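Local coordinates for CrtC domain-containing protein (Fusarium vanettenii 77-13-4, PDB 7A0Q) that probably hydrates the phytoalexin kievitone, as a fungal kievitone hydratase built from two lipocalin-like domains, at residues Y100-T105 with E307-D312; D131-L136 with Y151-G156; F176-A181 with T203-Q208; Y231-W236 with A250-A255; S292-F297 with G326-K331. One frame throughout, in Å; residues are numbered along the deposited sequence. Where two conformers were deposited one is given.

Contact 1: Y100-T105 with E307-D312; sequences YHQYVT and ELVGED
This is a side-chain contact between the two lipocalin-like parts of the chain, made where strand 100-107 passes the end of strand 295-308. The two segments run roughly the same way, but no backbone-to-backbone hydrogen bond joins them. Q102 carries the contact. Its OE1 accepts from V309 N at 3.0 Å, and the N-H points almost straight at it (170°). The donor lies well above the plane of the amide carbonyl, 59° out of it. The same OE1 also takes a water at 2.8 Å, and this water donates to V309 O as well. Backbone N and O of V309 are thus both tied to one amide oxygen, one directly and one through water. CG of Q102 sits between the backbone N and the carbonyl carbon (chi1 54°), which puts it 3.3 Å from E307 O. A bend at chi2 then swings the amide so that OE1 reaches V309 N. The strands belong to separate calycin-type units, so the contact bridges domains. L308 packs its CD2 between Q102 CB and Y100 OH, each 3.6 Å from it. The ring of Y100 turns an edge to E307 O. Farther along, V104 rests CG2 on V309 O at 3.4 Å. The carboxylate of E307 turns to S276, Y283 and A277 N.

Contact 2: D131-L136 with Y151-G156; sequences DNLSKL and YDATTG
Y151 lays its ring beside L136, with CE2 3.4 Å from L136 CB and 3.7 Å from L136 CD1. One ring face also covers L136 O. CG of Y151 sits between the backbone N and the carbonyl carbon (chi1 37°), and this turns the ring back over its strand partner. The two residues form an antiparallel hydrogen-bonded pair where strands 136-142 and 145-152 of the N-terminal lipocalin domain meet. Y151 N gives to L136 O at 2.8 Å, and L136 N gives to Y151 O. Beyond the pair, A153 N reaches L133 O at 2.9 Å, and A153 CB packs on L133 CD2. The loop before L136 is shaped by D131. Its OD1 accepts from L133 N and S134 N, an Asx turn and Asx motif, both from the same face of the carboxylate. Its OD2 takes S134 OG at 2.6 Å through the syn lone pair. Three donors within the segment, and S129 OG just before it, surround the carboxylate. So many donors would probably favour the charged form of D131 and fix its rotation.

Contact 3: F176-A181 with T203-Q208; sequences FGLPSA and TWYDRQ. With IMD (imidazole), chain F.
Six backbone hydrogen bonds join these antiparallel strands, two each for the pairs F176-R207, L178-Y205 and A181-T203. L178 N to Y205 O is short at 2.7 Å. The register slips by one residue between L178 and A181. This is a beta bulge, and the chain turns a corner at S180, in the N-terminal lipocalin domain. Apolar contacts come next. R207 lays CB over the face of the F176 ring, 3.8 Å from its centroid, a CH-pi contact. L178 and Y205 lie side by side on the same side of the sheet, CD1 to CD2 3.8 Å. P179 lies over one face of the W204 indole, its CB 3.4 Å from W204 CE3. W204 CG is anti to the backbone N (chi1 179°), which carries the indole past G177 CA. Polar contacts centre on D206. Its OD1 accepts from W204 NE1 at 2.8 Å, in the indole plane and nearly straight (177°). Its OD2 takes N3 of an imidazole at 2.8 Å, probably from the crystallisation liquor. That imidazole also bonds to E340 of the C-terminal domain.

Contact 4: Y231-W236 with A250-A255; sequences YKISAW and ATIRGA
K232 runs along R253 in a hydrogen-bonded pair of the hairpin 232-240/245-253. Its CB is 4.2 Å from R253 O. The next atom, CG, lies over one face of the guanidinium, 3.5 Å from R253 NH2. The chain bends at chi2 (-61°), and CE comes 4.1 Å from NH2. NZ bonds to H225 ND1 and stays 5.5 Å from R253 NH2. R253 NH2 meets E31 in a salt bridge and also E230 O, and NH1 meets G156 O. The carboxylate of E31 probably offsets the charge of R253, and the carbonyls satisfy N-H groups. Four backbone bonds hold the strands, two for K232-R253 and two for S234-T251. A water donates to S234 O and accepts from T251 OG1, which also accepts from G161 N. On the other face I233 and I252 lie side by side, CG1 to CG1 3.9 Å. Y231, just before the strand, reaches I252 CG2 with CD1 at 3.7 Å. The hairpin lies between strands 218-225 and 259-275 of the C-terminal barrel. Its K232 and S234 side touches W204 and V158 of the other domain.

Contact 5: S292-F297 with G326-K331; sequences SGFGDF and GNVHSK
The contact lies at the open end of the hairpin 295-308/317-328 in the C-terminal lipocalin-like barrel, where the type I' turn V328-K331 leads into strand 331-343. V328 is its apolar centre. CG1 sits over a face of the F294 ring, 4.0 Å from the centroid and 19° off the normal, a CH-pi contact. CG2 touches F297 CZ at 3.9 Å. F294 has CG anti to the backbone N (chi1 -174°), which takes the ring under the valine; Y231 meets that ring edge-to-face. F294 and G295 form a classic beta bulge. The backbone bonds are uneven. H329 N gives to F294 O at 2.9 Å and N327 N to D296 O at 2.9 Å, while D296 N to N327 O is weak. G295 and G326 bring their CA atoms to N327 O and D296 O, both at 3.1 Å. H329 turns a ring edge to G293 O, with CE1 3.2 Å away. F294, V328 and F297 make up the apolar side. On the polar side N327 OD1 accepts from S330 N, an Asx motif within the turn, and this bond fixes the rotation of the N327 amide.

Contacts 3 and 4 are buried, and contact 3 lies nearest the middle, its centre about 7 Å from the centre of the chain. Contacts 1, 2 and 5 are partly buried and farther out. Contacts 2 and 3 share the N-terminal domain and touch, T155 OG1 to S180 N. Contacts 4 and 5 share the C-terminal barrel and meet through Y231, I252 and F294. Contacts 3 and 4 bring the two domains together by packing P179 on K232, and the guanidinium of R253 reaches contact 2. Contact 1 is a second bridge between domains, about 13 Å from contacts 3 and 4 at the nearest atoms. It relies on a side-chain amide and water, whereas the other four pair backbone strands.

Contact 1: Y100-T105 with E307-D312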
# COMPACT_ATOMS: atom_id res chain seq x y z
N TYR A 100 2.38 -6.58 17.13
CA TYR A 100 2.22 -5.45 16.23
C TYR A 100 2.72 -4.18 16.90
O TYR A 100 2.40 -3.93 18.07
CB TYR A 100 0.75 -5.31 15.82
CG TYR A 100 0.39 -4.07 15.03
CD1 TYR A 100 0.65 -3.99 13.66
CD2 TYR A 100 -0.25 -2.99 15.63
CE1 TYR A 100 0.29 -2.87 12.93
CE2 TYR A 100 -0.62 -1.86 14.91
CZ TYR A 100 -0.34 -1.80 13.56
OH TYR A 100 -0.68 -0.68 12.83
N HIS A 101 3.51 -3.39 16.18
CA HIS A 101 4.00 -2.11 16.66
C HIS A 101 3.83 -1.07 15.57
O HIS A 101 4.00 -1.37 14.39
CB HIS A 101 5.47 -2.20 17.07
CG HIS A 101 5.72 -3.15 18.19
ND1 HIS A 101 5.52 -2.81 19.51
CD2 HIS A 101 6.10 -4.45 18.19
CE1 HIS A 101 5.79 -3.85 20.28
NE2 HIS A 101 6.14 -4.86 19.50
N GLN A 102 3.50 0.16 15.97
CA GLN A 102 3.27 1.23 15.02
C GLN A 102 3.61 2.57 15.66
O GLN A 102 3.59 2.72 16.88
CB GLN A 102 1.82 1.25 14.51
CG GLN A 102 0.75 1.31 15.61
CD GLN A 102 0.53 2.71 16.18
OE1 GLN A 102 0.60 3.71 15.47
NE2 GLN A 102 0.26 2.77 17.49
N TYR A 103 3.87 3.55 14.80
CA TYR A 103 3.96 4.93 15.25
C TYR A 103 3.70 5.87 14.09
O TYR A 103 3.77 5.48 12.92
CB TYR A 103 5.34 5.24 15.87
CG TYR A 103 6.45 5.37 14.85
CD1 TYR A 103 7.11 4.25 14.38
CD2 TYR A 103 6.84 6.62 14.37
CE1 TYR A 103 8.13 4.36 13.46
CE2 TYR A 103 7.86 6.74 13.45
CZ TYR A 103 8.50 5.61 13.00
OH TYR A 103 9.53 5.71 12.08
N VAL A 104 3.38 7.11 14.43
CA VAL A 104 3.23 8.22 13.50
C VAL A 104 4.05 9.37 14.06
O VAL A 104 3.90 9.72 15.23
CB VAL A 104 1.75 8.66 13.35
CG1 VAL A 104 1.63 9.79 12.31
CG2 VAL A 104 0.83 7.49 13.01
N THR A 105 4.93 9.95 13.24
CA THR A 105 5.74 11.08 13.66
C THR A 105 5.54 12.24 12.70
O THR A 105 5.55 12.07 11.48
CB THR A 105 7.23 10.68 13.80
OG1 THR A 105 7.97 11.76 14.39
CG2 THR A 105 7.85 10.31 12.46
N GLU A 307 -3.85 -0.70 13.48
CA GLU A 307 -4.16 0.71 13.27
C GLU A 307 -2.95 1.59 13.56
O GLU A 307 -2.37 1.55 14.65
CB GLU A 307 -5.32 1.15 14.16
CG GLU A 307 -5.72 2.59 13.93
CD GLU A 307 -6.74 3.08 14.94
OE1 GLU A 307 -6.68 2.64 16.11
OE2 GLU A 307 -7.59 3.91 14.56
N LEU A 308 -2.57 2.40 12.57
CA LEU A 308 -1.63 3.50 12.77
C LEU A 308 -2.38 4.65 13.41
O LEU A 308 -3.33 5.18 12.82
CB LEU A 308 -1.03 3.94 11.43
CG LEU A 308 -0.45 2.83 10.54
CD1 LEU A 308 -0.00 3.38 9.20
CD2 LEU A 308 0.72 2.21 11.24
N VAL A 309 -1.98 5.05 14.62
CA VAL A 309 -2.75 5.98 15.44
C VAL A 309 -2.13 7.36 15.34
O VAL A 309 -1.02 7.60 15.85
CB VAL A 309 -2.83 5.52 16.89
CG1 VAL A 309 -3.64 6.53 17.70
CG2 VAL A 309 -3.46 4.14 16.97
N GLY A 310 -2.85 8.29 14.73
CA GLY A 310 -2.40 9.66 14.60
C GLY A 310 -3.12 10.57 15.58
O GLY A 310 -3.95 10.15 16.38
N GLU A 311 -2.79 11.85 15.49
CA GLU A 311 -3.45 12.86 16.31
C GLU A 311 -4.72 13.39 15.68
O GLU A 311 -5.56 13.95 16.39
CB GLU A 311 -2.47 14.01 16.59
CG GLU A 311 -1.23 13.56 17.35
CD GLU A 311 -0.36 14.71 17.83
OE1 GLU A 311 0.28 15.37 16.98
OE2 GLU A 311 -0.30 14.94 19.06
N ASP A 312 -4.90 13.22 14.37
CA ASP A 312 -6.12 13.64 13.69
C ASP A 312 -6.52 12.54 12.70
O ASP A 312 -5.91 11.47 12.66
CB ASP A 312 -5.94 15.00 13.00
CG ASP A 312 -4.94 14.96 11.86
OD1 ASP A 312 -4.45 13.87 11.51
OD2 ASP A 312 -4.65 16.03 11.29
O HOH W 1 0.88 6.17 16.87

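Contact 2: D131-L136 with Y151-G156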
# COMPACT_ATOMS: atom_id res chain seq x y z
N ASP A 131 17.56 6.08 -11.42
CA ASP A 131 16.25 5.88 -12.05
C ASP A 131 15.10 5.83 -11.05
O ASP A 131 13.94 5.73 -11.48
CB ASP A 131 16.26 4.60 -12.90
CG ASP A 131 16.48 3.33 -12.08
OD1 ASP A 131 16.49 3.40 -10.84
OD2 ASP A 131 16.63 2.25 -12.70
N ASN A 132 15.37 5.92 -9.75
CA ASN A 132 14.34 5.91 -8.70
C ASN A 132 13.48 4.64 -8.76
O ASN A 132 12.32 4.65 -8.35
CB ASN A 132 13.46 7.17 -8.76
CG ASN A 132 14.27 8.46 -8.62
OD1 ASN A 132 15.23 8.52 -7.84
ND2 ASN A 132 13.91 9.48 -9.38
N LEU A 133 14.06 3.53 -9.23
CA LEU A 133 13.34 2.27 -9.38
C LEU A 133 14.22 1.08 -9.00
O LEU A 133 13.75 0.14 -8.37
CB LEU A 133 12.85 2.11 -10.82
CG LEU A 133 11.73 3.05 -11.27
CD1 LEU A 133 11.54 2.88 -12.77
CD2 LEU A 133 10.44 2.76 -10.50
N SER A 134 15.49 1.11 -9.42
CA SER A 134 16.38 -0.02 -9.21
C SER A 134 16.80 -0.18 -7.76
O SER A 134 17.15 -1.30 -7.35
CB SER A 134 17.62 0.12 -10.09
OG SER A 134 17.28 0.03 -11.46
N LYS A 135 16.76 0.89 -6.97
CA LYS A 135 17.00 0.76 -5.54
C LYS A 135 16.28 1.89 -4.82
O LYS A 135 16.60 3.06 -5.02
CB LYS A 135 18.49 0.77 -5.21
CG LYS A 135 18.78 0.27 -3.79
CD LYS A 135 20.28 0.14 -3.54
CE LYS A 135 20.55 -0.36 -2.13
NZ LYS A 135 22.02 -0.35 -1.83
N LEU A 136 15.33 1.51 -3.98
CA LEU A 136 14.59 2.39 -3.09
C LEU A 136 14.77 1.86 -1.67
O LEU A 136 15.04 0.68 -1.48
CB LEU A 136 13.10 2.43 -3.45
CG LEU A 136 12.78 2.99 -4.84
CD1 LEU A 136 11.35 2.61 -5.23
CD2 LEU A 136 12.97 4.49 -4.84
N TYR A 151 14.55 -2.08 -1.87
CA TYR A 151 13.82 -2.88 -2.85
C TYR A 151 14.08 -2.35 -4.25
O TYR A 151 14.45 -1.19 -4.46
CB TYR A 151 12.30 -2.93 -2.54
CG TYR A 151 11.72 -1.65 -1.99
CD1 TYR A 151 11.84 -1.34 -0.63
CD2 TYR A 151 11.06 -0.75 -2.82
CE1 TYR A 151 11.33 -0.15 -0.13
CE2 TYR A 151 10.55 0.43 -2.31
CZ TYR A 151 10.68 0.72 -0.97
OH TYR A 151 10.18 1.90 -0.48
N ASP A 152 13.91 -3.25 -5.21
CA ASP A 152 14.28 -3.06 -6.61
C ASP A 152 13.04 -3.42 -7.43
O ASP A 152 12.51 -4.53 -7.29
CB ASP A 152 15.48 -3.96 -6.95
CG ASP A 152 15.92 -3.89 -8.41
OD1 ASP A 152 15.27 -3.22 -9.23
OD2 ASP A 152 16.95 -4.54 -8.73
N ALA A 153 12.59 -2.48 -8.26
CA ALA A 153 11.27 -2.58 -8.90
C ALA A 153 11.29 -3.55 -10.09
O ALA A 153 10.93 -3.21 -11.21
CB ALA A 153 10.80 -1.20 -9.33
N THR A 154 11.68 -4.79 -9.79
CA THR A 154 11.70 -5.90 -10.73
C THR A 154 10.30 -6.47 -10.98
O THR A 154 10.10 -7.68 -10.94
CB THR A 154 12.61 -7.00 -10.16
OG1 THR A 154 12.01 -7.53 -8.96
CG2 THR A 154 13.97 -6.44 -9.84
N THR A 155 9.33 -5.59 -11.23
CA THR A 155 7.93 -5.98 -11.14
C THR A 155 7.10 -5.05 -12.02
O THR A 155 7.32 -3.84 -12.04
CB THR A 155 7.46 -5.94 -9.67
OG1 THR A 155 6.12 -6.42 -9.56
CG2 THR A 155 7.59 -4.51 -9.07
N GLY A 156 6.16 -5.63 -12.77
CA GLY A 156 5.35 -4.85 -13.70
C GLY A 156 4.40 -3.90 -12.96
O GLY A 156 3.69 -4.31 -12.04

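Contact 3: F176-A181 with T203-Q208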
# COMPACT_ATOMS: atom_id res chain seq x y z
N PHE A 176 0.64 4.79 -9.08
CA PHE A 176 1.10 3.50 -9.59
C PHE A 176 1.61 2.64 -8.44
O PHE A 176 2.08 3.14 -7.42
CB PHE A 176 2.19 3.65 -10.69
CG PHE A 176 3.47 4.32 -10.24
CD1 PHE A 176 3.64 5.70 -10.41
CD2 PHE A 176 4.52 3.58 -9.74
CE1 PHE A 176 4.81 6.32 -10.04
CE2 PHE A 176 5.70 4.20 -9.36
CZ PHE A 176 5.84 5.57 -9.51
N GLY A 177 1.46 1.34 -8.63
CA GLY A 177 1.95 0.35 -7.67
C GLY A 177 3.01 -0.51 -8.34
O GLY A 177 2.89 -0.86 -9.51
N LEU A 178 4.05 -0.83 -7.58
CA LEU A 178 5.07 -1.79 -8.01
C LEU A 178 4.91 -2.99 -7.10
O LEU A 178 5.36 -2.96 -5.95
CB LEU A 178 6.47 -1.18 -7.89
CG LEU A 178 6.63 0.17 -8.59
CD1 LEU A 178 8.01 0.79 -8.37
CD2 LEU A 178 6.31 0.05 -10.08
N PRO A 179 4.23 -4.07 -7.54
CA PRO A 179 3.63 -5.01 -6.58
C PRO A 179 4.57 -6.00 -5.90
O PRO A 179 4.34 -6.35 -4.73
CB PRO A 179 2.60 -5.78 -7.42
CG PRO A 179 2.47 -5.02 -8.67
CD PRO A 179 3.74 -4.29 -8.91
N SER A 180 5.62 -6.45 -6.59
CA SER A 180 6.41 -7.58 -6.12
C SER A 180 7.90 -7.30 -6.29
O SER A 180 8.65 -8.10 -6.86
CB SER A 180 6.01 -8.85 -6.87
OG SER A 180 4.69 -9.22 -6.53
N ALA A 181 8.35 -6.17 -5.75
CA ALA A 181 9.74 -5.76 -5.89
C ALA A 181 10.66 -6.65 -5.05
O ALA A 181 10.35 -6.99 -3.91
CB ALA A 181 9.91 -4.30 -5.44
N THR A 203 8.07 -6.50 -1.94
CA THR A 203 7.54 -5.22 -1.47
C THR A 203 6.61 -4.66 -2.52
O THR A 203 6.94 -4.64 -3.71
CB THR A 203 8.67 -4.22 -1.17
OG1 THR A 203 9.46 -4.71 -0.08
CG2 THR A 203 8.13 -2.84 -0.80
N TRP A 204 5.43 -4.20 -2.09
CA TRP A 204 4.56 -3.40 -2.92
C TRP A 204 4.87 -1.95 -2.57
O TRP A 204 4.64 -1.52 -1.43
CB TRP A 204 3.09 -3.72 -2.67
CG TRP A 204 2.11 -2.89 -3.51
CD1 TRP A 204 1.99 -1.52 -3.55
CD2 TRP A 204 1.12 -3.41 -4.40
NE1 TRP A 204 0.97 -1.16 -4.41
CE2 TRP A 204 0.43 -2.30 -4.95
CE3 TRP A 204 0.74 -4.70 -4.79
CZ2 TRP A 204 -0.62 -2.45 -5.86
CZ3 TRP A 204 -0.31 -4.84 -5.69
CH2 TRP A 204 -0.97 -3.73 -6.22
N TYR A 205 5.41 -1.22 -3.53
CA TYR A 205 5.66 0.20 -3.40
C TYR A 205 4.55 0.94 -4.13
O TYR A 205 4.26 0.66 -5.30
CB TYR A 205 7.03 0.55 -3.98
CG TYR A 205 7.29 2.03 -4.07
CD1 TYR A 205 7.76 2.73 -2.96
CD2 TYR A 205 7.10 2.72 -5.26
CE1 TYR A 205 8.00 4.08 -3.02
CE2 TYR A 205 7.33 4.09 -5.34
CZ TYR A 205 7.79 4.76 -4.22
OH TYR A 205 8.04 6.11 -4.30
N ASP A 206 3.89 1.87 -3.44
CA ASP A 206 2.79 2.62 -4.03
C ASP A 206 3.09 4.11 -4.00
O ASP A 206 3.41 4.66 -2.94
CB ASP A 206 1.46 2.34 -3.32
CG ASP A 206 0.28 2.40 -4.26
OD1 ASP A 206 0.11 1.46 -5.05
OD2 ASP A 206 -0.45 3.41 -4.21
N ARG A 207 2.99 4.75 -5.15
CA ARG A 207 3.29 6.17 -5.30
C ARG A 207 2.03 6.90 -5.74
O ARG A 207 1.41 6.51 -6.73
CB ARG A 207 4.40 6.35 -6.34
CG ARG A 207 4.68 7.77 -6.71
CD ARG A 207 5.39 8.53 -5.61
NE ARG A 207 5.69 9.89 -6.06
CZ ARG A 207 5.27 11.00 -5.46
NH1 ARG A 207 4.53 10.94 -4.34
NH2 ARG A 207 5.61 12.18 -5.96
N GLN A 208 1.66 7.95 -5.02
CA GLN A 208 0.40 8.63 -5.31
C GLN A 208 0.55 10.12 -5.06
O GLN A 208 1.07 10.53 -4.03
CB GLN A 208 -0.74 8.07 -4.45
CG GLN A 208 -2.10 8.65 -4.83
CD GLN A 208 -3.25 7.88 -4.22
OE1 GLN A 208 -3.05 6.95 -3.45
NE2 GLN A 208 -4.48 8.27 -4.58
N1 IMD F . -3.23 3.79 -0.15
C2 IMD F . -3.20 3.62 -1.49
N3 IMD F . -1.93 3.26 -1.83
C4 IMD F . -1.19 3.20 -0.72
C5 IMD F . -2.00 3.54 0.35

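Contact 4: Y231-W236 with A250-A255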
# COMPACT_ATOMS: atom_id res chain seq x y z
N TYR A 231 -1.86 -11.99 -11.29
CA TYR A 231 -2.82 -10.93 -11.02
C TYR A 231 -2.41 -10.10 -9.81
O TYR A 231 -2.17 -10.63 -8.72
CB TYR A 231 -4.21 -11.53 -10.77
CG TYR A 231 -4.87 -12.11 -11.99
CD1 TYR A 231 -5.06 -11.35 -13.14
CD2 TYR A 231 -5.33 -13.43 -12.00
CE1 TYR A 231 -5.68 -11.87 -14.26
CE2 TYR A 231 -5.95 -13.96 -13.12
CZ TYR A 231 -6.13 -13.18 -14.25
OH TYR A 231 -6.75 -13.70 -15.37
N LYS A 232 -2.36 -8.78 -9.99
CA LYS A 232 -2.14 -7.85 -8.89
C LYS A 232 -3.28 -6.85 -8.91
O LYS A 232 -3.55 -6.23 -9.95
CB LYS A 232 -0.78 -7.13 -9.02
CG LYS A 232 0.43 -8.07 -9.14
CD LYS A 232 0.55 -8.96 -7.90
CE LYS A 232 1.73 -9.90 -8.00
NZ LYS A 232 1.77 -10.88 -6.86
N ILE A 233 -3.96 -6.70 -7.78
CA ILE A 233 -5.21 -5.95 -7.72
C ILE A 233 -5.04 -4.74 -6.82
O ILE A 233 -4.61 -4.87 -5.67
CB ILE A 233 -6.37 -6.82 -7.21
CG1 ILE A 233 -6.49 -8.07 -8.09
CG2 ILE A 233 -7.67 -6.01 -7.19
CD1 ILE A 233 -7.52 -9.04 -7.59
N SER A 234 -5.44 -3.57 -7.33
CA SER A 234 -5.45 -2.32 -6.57
C SER A 234 -6.86 -1.76 -6.67
O SER A 234 -7.27 -1.32 -7.74
CB SER A 234 -4.41 -1.35 -7.13
OG SER A 234 -4.46 -0.08 -6.53
N ALA A 235 -7.62 -1.81 -5.57
CA ALA A 235 -9.06 -1.56 -5.62
C ALA A 235 -9.44 -0.43 -4.68
O ALA A 235 -9.05 -0.43 -3.51
CB ALA A 235 -9.85 -2.82 -5.25
N TRP A 236 -10.25 0.51 -5.18
CA TRP A 236 -10.67 1.68 -4.41
C TRP A 236 -12.18 1.71 -4.25
O TRP A 236 -12.93 1.51 -5.21
CB TRP A 236 -10.25 2.98 -5.11
CG TRP A 236 -8.78 3.30 -5.06
CD1 TRP A 236 -7.84 2.96 -5.99
CD2 TRP A 236 -8.11 4.08 -4.07
NE1 TRP A 236 -6.60 3.47 -5.61
CE2 TRP A 236 -6.75 4.16 -4.44
CE3 TRP A 236 -8.53 4.71 -2.89
CZ2 TRP A 236 -5.81 4.85 -3.67
CZ3 TRP A 236 -7.60 5.40 -2.14
CH2 TRP A 236 -6.25 5.47 -2.53
N ALA A 250 -11.71 -1.81 -9.41
CA ALA A 250 -10.39 -2.43 -9.30
C ALA A 250 -9.62 -2.16 -10.58
O ALA A 250 -10.17 -2.22 -11.68
CB ALA A 250 -10.51 -3.94 -9.07
N THR A 251 -8.32 -1.85 -10.41
CA THR A 251 -7.35 -1.97 -11.49
C THR A 251 -6.58 -3.26 -11.25
O THR A 251 -6.03 -3.47 -10.17
CB THR A 251 -6.38 -0.78 -11.53
OG1 THR A 251 -7.11 0.45 -11.60
CG2 THR A 251 -5.47 -0.91 -12.76
N ILE A 252 -6.60 -4.14 -12.24
CA ILE A 252 -5.94 -5.43 -12.11
C ILE A 252 -4.87 -5.52 -13.18
O ILE A 252 -5.17 -5.42 -14.37
CB ILE A 252 -6.94 -6.59 -12.25
CG1 ILE A 252 -8.07 -6.44 -11.22
CG2 ILE A 252 -6.18 -7.93 -12.13
CD1 ILE A 252 -9.11 -7.56 -11.27
N ARG A 253 -3.62 -5.68 -12.75
CA ARG A 253 -2.53 -5.96 -13.67
C ARG A 253 -2.39 -7.47 -13.78
O ARG A 253 -2.27 -8.15 -12.77
CB ARG A 253 -1.23 -5.33 -13.18
CG ARG A 253 -0.08 -5.48 -14.17
CD ARG A 253 1.22 -5.86 -13.44
NE ARG A 253 1.23 -7.27 -13.04
CZ ARG A 253 2.21 -7.85 -12.33
NH1 ARG A 253 3.25 -7.14 -11.91
NH2 ARG A 253 2.13 -9.14 -12.03
N GLY A 254 -2.45 -7.97 -15.00
CA GLY A 254 -2.23 -9.38 -15.26
C GLY A 254 -0.85 -9.64 -15.83
O GLY A 254 0.13 -8.97 -15.50
N ALA A 255 -0.78 -10.65 -16.69
CA ALA A 255 0.44 -10.96 -17.43
C ALA A 255 0.58 -10.03 -18.63
O ALA A 255 -0.40 -9.48 -19.14
CB ALA A 255 0.43 -12.42 -17.88
O HOH W 2 -7.44 1.07 -9.02

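Contact 5: S292-F297 with G326-K331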
# COMPACT_ATOMS: atom_id res chain seq x y z
N SER A 292 -16.60 -7.19 -11.20
CA SER A 292 -17.46 -7.50 -12.34
C SER A 292 -16.69 -8.22 -13.43
O SER A 292 -15.69 -7.70 -13.94
CB SER A 292 -18.08 -6.21 -12.89
OG SER A 292 -19.04 -6.50 -13.91
N GLY A 293 -17.18 -9.40 -13.80
CA GLY A 293 -16.59 -10.17 -14.87
C GLY A 293 -15.32 -10.91 -14.50
O GLY A 293 -14.75 -11.58 -15.36
N PHE A 294 -14.88 -10.81 -13.25
CA PHE A 294 -13.57 -11.33 -12.85
C PHE A 294 -13.67 -12.38 -11.74
O PHE A 294 -13.19 -13.50 -11.93
CB PHE A 294 -12.66 -10.17 -12.42
CG PHE A 294 -11.25 -10.59 -12.12
CD1 PHE A 294 -10.35 -10.81 -13.16
CD2 PHE A 294 -10.81 -10.75 -10.82
CE1 PHE A 294 -9.05 -11.20 -12.89
CE2 PHE A 294 -9.51 -11.14 -10.55
CZ PHE A 294 -8.62 -11.36 -11.59
N GLY A 295 -14.26 -12.04 -10.60
CA GLY A 295 -14.40 -13.03 -9.54
C GLY A 295 -15.01 -12.42 -8.31
O GLY A 295 -15.35 -11.23 -8.27
N ASP A 296 -15.17 -13.25 -7.28
CA ASP A 296 -15.66 -12.76 -6.00
C ASP A 296 -14.74 -13.27 -4.90
O ASP A 296 -14.12 -14.32 -5.03
CB ASP A 296 -17.13 -13.14 -5.73
CG ASP A 296 -17.42 -14.61 -5.94
OD1 ASP A 296 -16.51 -15.45 -5.77
OD2 ASP A 296 -18.57 -14.93 -6.29
N PHE A 297 -14.65 -12.49 -3.83
CA PHE A 297 -13.65 -12.70 -2.80
C PHE A 297 -14.24 -12.46 -1.42
O PHE A 297 -15.06 -11.56 -1.23
CB PHE A 297 -12.44 -11.78 -3.02
CG PHE A 297 -11.88 -11.86 -4.41
CD1 PHE A 297 -10.88 -12.77 -4.71
CD2 PHE A 297 -12.39 -11.05 -5.42
CE1 PHE A 297 -10.37 -12.85 -6.00
CE2 PHE A 297 -11.89 -11.14 -6.71
CZ PHE A 297 -10.89 -12.03 -7.00
N GLY A 326 -11.67 -17.02 -2.67
CA GLY A 326 -12.68 -16.63 -3.64
C GLY A 326 -12.52 -17.43 -4.92
O GLY A 326 -11.96 -18.52 -4.91
N ASN A 327 -13.03 -16.87 -6.00
CA ASN A 327 -12.89 -17.48 -7.31
C ASN A 327 -12.47 -16.42 -8.31
O ASN A 327 -12.76 -15.24 -8.15
CB ASN A 327 -14.19 -18.16 -7.79
CG ASN A 327 -15.16 -17.18 -8.43
OD1 ASN A 327 -15.11 -16.92 -9.64
ND2 ASN A 327 -16.06 -16.64 -7.63
N VAL A 328 -11.76 -16.86 -9.34
CA VAL A 328 -11.47 -16.04 -10.50
C VAL A 328 -11.90 -16.84 -11.72
O VAL A 328 -11.40 -17.95 -11.95
CB VAL A 328 -9.98 -15.67 -10.61
CG1 VAL A 328 -9.71 -14.97 -11.92
CG2 VAL A 328 -9.58 -14.79 -9.43
N HIS A 329 -12.86 -16.30 -12.48
CA HIS A 329 -13.43 -16.98 -13.63
C HIS A 329 -13.86 -18.40 -13.25
O HIS A 329 -13.55 -19.38 -13.92
CB HIS A 329 -12.46 -16.99 -14.80
CG HIS A 329 -12.03 -15.62 -15.22
ND1 HIS A 329 -12.91 -14.57 -15.40
CD2 HIS A 329 -10.80 -15.11 -15.50
CE1 HIS A 329 -12.25 -13.49 -15.76
NE2 HIS A 329 -10.97 -13.79 -15.83
N SER A 330 -14.55 -18.49 -12.11
CA SER A 330 -15.18 -19.70 -11.58
C SER A 330 -14.17 -20.75 -11.12
O SER A 330 -14.56 -21.90 -10.89
CB SER A 330 -16.14 -20.32 -12.59
OG SER A 330 -16.87 -19.32 -13.29
N LYS A 331 -12.90 -20.39 -10.98
CA LYS A 331 -11.89 -21.29 -10.44
C LYS A 331 -11.48 -20.82 -9.05
O LYS A 331 -11.17 -19.63 -8.88
CB LYS A 331 -10.67 -21.34 -11.36
CG LYS A 331 -9.50 -22.15 -10.81
CD LYS A 331 -8.15 -21.60 -11.27
CE LYS A 331 -7.48 -20.78 -10.17
NZ LYS A 331 -6.08 -20.36 -10.51